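Local coordinates for protein putative oxidoreductase (Pseudomonas putida, PDB 3L6D) that is a putative oxidoreductase that probably binds NADP in a Rossmann-type domain, with an all-helical C-terminal domain related to that of reductive aminases, at residues Q271-M279 with I286-A294. Residues are numbered along the deposited sequence; the frame is centred on the assembly and turned at random.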
# COMPACT_ATOMS: atom_id res chain seq x y z
N GLN B 271 -16.43 -0.88 -8.58
CA GLN B 271 -16.78 -0.58 -9.99
C GLN B 271 -15.77 -1.20 -10.96
O GLN B 271 -16.15 -1.87 -11.90
CB GLN B 271 -16.92 0.95 -10.22
CG GLN B 271 -17.28 1.36 -11.65
CD GLN B 271 -17.38 2.89 -11.86
OE1 GLN B 271 -17.02 3.70 -10.99
NE2 GLN B 271 -17.88 3.28 -13.04
N VAL B 272 -14.48 -0.97 -10.71
CA VAL B 272 -13.42 -1.51 -11.54
C VAL B 272 -13.45 -3.05 -11.63
O VAL B 272 -13.34 -3.62 -12.74
CB VAL B 272 -12.03 -1.03 -11.03
CG1 VAL B 272 -10.89 -1.76 -11.75
CG2 VAL B 272 -11.88 0.48 -11.25
N VAL B 273 -13.57 -3.72 -10.49
CA VAL B 273 -13.49 -5.18 -10.49
C VAL B 273 -14.81 -5.78 -11.01
O VAL B 273 -14.82 -6.76 -11.75
CB VAL B 273 -13.14 -5.74 -9.10
CG1 VAL B 273 -13.02 -7.21 -9.18
CG2 VAL B 273 -11.77 -5.17 -8.60
N GLN B 274 -15.95 -5.20 -10.64
CA GLN B 274 -17.22 -5.68 -11.21
C GLN B 274 -17.11 -5.57 -12.74
O GLN B 274 -17.35 -6.54 -13.46
CB GLN B 274 -18.41 -4.91 -10.65
CG GLN B 274 -18.67 -5.09 -9.14
CD GLN B 274 -19.26 -6.46 -8.76
OE1 GLN B 274 -19.77 -7.19 -9.62
NE2 GLN B 274 -19.21 -6.80 -7.47
N ARG B 275 -16.66 -4.42 -13.24
CA ARG B 275 -16.51 -4.24 -14.68
C ARG B 275 -15.52 -5.22 -15.36
O ARG B 275 -15.83 -5.77 -16.43
CB ARG B 275 -16.15 -2.80 -15.03
CG ARG B 275 -16.46 -2.47 -16.48
CD ARG B 275 -15.83 -1.17 -16.87
NE ARG B 275 -14.39 -1.32 -16.94
CZ ARG B 275 -13.67 -1.04 -18.02
NH1 ARG B 275 -14.27 -0.58 -19.11
NH2 ARG B 275 -12.35 -1.20 -17.98
N ALA B 276 -14.36 -5.46 -14.74
CA ALA B 276 -13.43 -6.49 -15.21
C ALA B 276 -14.14 -7.85 -15.28
O ALA B 276 -13.96 -8.61 -16.26
CB ALA B 276 -12.19 -6.59 -14.29
N ALA B 277 -14.94 -8.15 -14.26
CA ALA B 277 -15.75 -9.38 -14.25
C ALA B 277 -16.71 -9.43 -15.46
O ALA B 277 -16.79 -10.45 -16.14
CB ALA B 277 -16.51 -9.52 -12.95
N ALA B 278 -17.40 -8.32 -15.73
CA ALA B 278 -18.37 -8.28 -16.82
C ALA B 278 -17.67 -8.33 -18.19
O ALA B 278 -18.31 -8.54 -19.21
CB ALA B 278 -19.24 -7.02 -16.72
N MSE B 279 -16.35 -8.16 -18.19
CA MSE B 279 -15.59 -8.15 -19.44
C MSE B 279 -14.99 -9.51 -19.78
O MSE B 279 -14.26 -9.63 -20.75
CB MSE B 279 -14.47 -7.09 -19.40
CG MSE B 279 -14.92 -5.66 -19.70
SE MSE B 279 -13.46 -4.34 -19.50
CE MSE B 279 -12.37 -4.81 -21.07
N ILE B 286 -6.71 -12.09 -9.94
CA ILE B 286 -7.09 -10.72 -9.61
C ILE B 286 -6.20 -9.68 -10.32
O ILE B 286 -6.68 -8.59 -10.71
CB ILE B 286 -7.13 -10.55 -8.08
CG1 ILE B 286 -7.72 -9.19 -7.66
CG2 ILE B 286 -5.70 -10.81 -7.46
CD1 ILE B 286 -9.15 -8.94 -8.17
N ALA B 287 -4.94 -10.04 -10.56
CA ALA B 287 -4.04 -9.14 -11.31
C ALA B 287 -4.53 -8.87 -12.74
O ALA B 287 -4.07 -7.91 -13.35
CB ALA B 287 -2.61 -9.66 -11.31
N ALA B 288 -5.46 -9.68 -13.27
CA ALA B 288 -6.00 -9.43 -14.62
C ALA B 288 -6.81 -8.16 -14.65
O ALA B 288 -7.15 -7.64 -15.74
CB ALA B 288 -6.85 -10.61 -15.12
N THR B 289 -7.16 -7.65 -13.47
CA THR B 289 -7.79 -6.34 -13.37
C THR B 289 -6.98 -5.32 -14.18
O THR B 289 -7.54 -4.45 -14.85
CB THR B 289 -7.91 -5.87 -11.90
OG1 THR B 289 -8.70 -6.81 -11.16
CG2 THR B 289 -8.59 -4.49 -11.81
N THR B 290 -5.65 -5.43 -14.10
CA THR B 290 -4.75 -4.62 -14.91
C THR B 290 -5.13 -4.55 -16.40
O THR B 290 -5.17 -3.44 -16.99
CB THR B 290 -3.29 -5.13 -14.74
OG1 THR B 290 -2.96 -5.08 -13.33
CG2 THR B 290 -2.33 -4.23 -15.47
N LYS B 291 -5.38 -5.71 -17.01
CA LYS B 291 -5.72 -5.79 -18.44
C LYS B 291 -7.03 -5.10 -18.81
O LYS B 291 -7.19 -4.68 -19.96
CB LYS B 291 -5.76 -7.25 -18.91
CG LYS B 291 -4.39 -7.93 -19.04
CD LYS B 291 -4.45 -9.45 -18.77
CE LYS B 291 -5.21 -10.23 -19.81
NZ LYS B 291 -5.47 -11.65 -19.39
N SER B 292 -7.95 -4.95 -17.85
CA SER B 292 -9.26 -4.34 -18.10
C SER B 292 -9.13 -2.85 -18.44
O SER B 292 -10.06 -2.24 -19.01
CB SER B 292 -10.23 -4.57 -16.92
OG SER B 292 -9.99 -3.73 -15.80
N PHE B 293 -7.98 -2.27 -18.12
CA PHE B 293 -7.73 -0.88 -18.50
C PHE B 293 -7.21 -0.70 -19.92
O PHE B 293 -7.12 0.44 -20.42
CB PHE B 293 -6.79 -0.23 -17.48
CG PHE B 293 -7.38 -0.14 -16.11
CD1 PHE B 293 -7.09 -1.09 -15.15
CD2 PHE B 293 -8.24 0.92 -15.77
CE1 PHE B 293 -7.64 -1.01 -13.88
CE2 PHE B 293 -8.80 1.01 -14.50
CZ PHE B 293 -8.50 0.05 -13.55
N ALA B 294 -6.86 -1.80 -20.58
CA ALA B 294 -6.17 -1.74 -21.87
C ALA B 294 -7.04 -1.14 -22.98
O ALA B 294 -8.27 -1.29 -22.95
CB ALA B 294 -5.67 -3.11 -22.28
O HOH W 1 -12.43 -2.47 -15.01
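Val272 CG1 carries most of the apolar contact, lying 3.6 Å from Thr289 CG2 and 3.5 Å from Phe293 CZ. Its torsion, anti to the backbone N (chi1 171°), directs it toward both partners; the branched side chain crosses each at about a right angle and meets the phenyl ring obliquely. Val273 CG1 adds a looser contact with Ile286 CD1. Ala276 CB rests 3.9 Å from Ser292 CB; two small residues here let the backbones approach to 5.5 Å between the CA atoms of Ala276 and Ser292.

One water links the segments, donating to Val272 O and Ser292 OG and accepting from Arg275 NE at 3.0 Å. The long arginine chain, bent at chi3 (70°), carries NH2 within 2.7 Å of Ser292 O, while the selenium (SE) of selenomethionine Met279 lies over the centre of one guanidinium face.

The hydroxyls of 286-294 turn back on their own chain: Thr289 OG1 donates to Ile286 O, and Ser292 OG reaches a lone pair of Thr289 O at 2.7 Å, so each buried hydroxyl has an acceptor for its proton.

The chain thus folds back against helix 264-281; helix 242-259 adds Phe249 against Val273 and Leu242 against Thr289, helix 204-232 touches Thr290, and Pro264 of the second subunit packs on Val272.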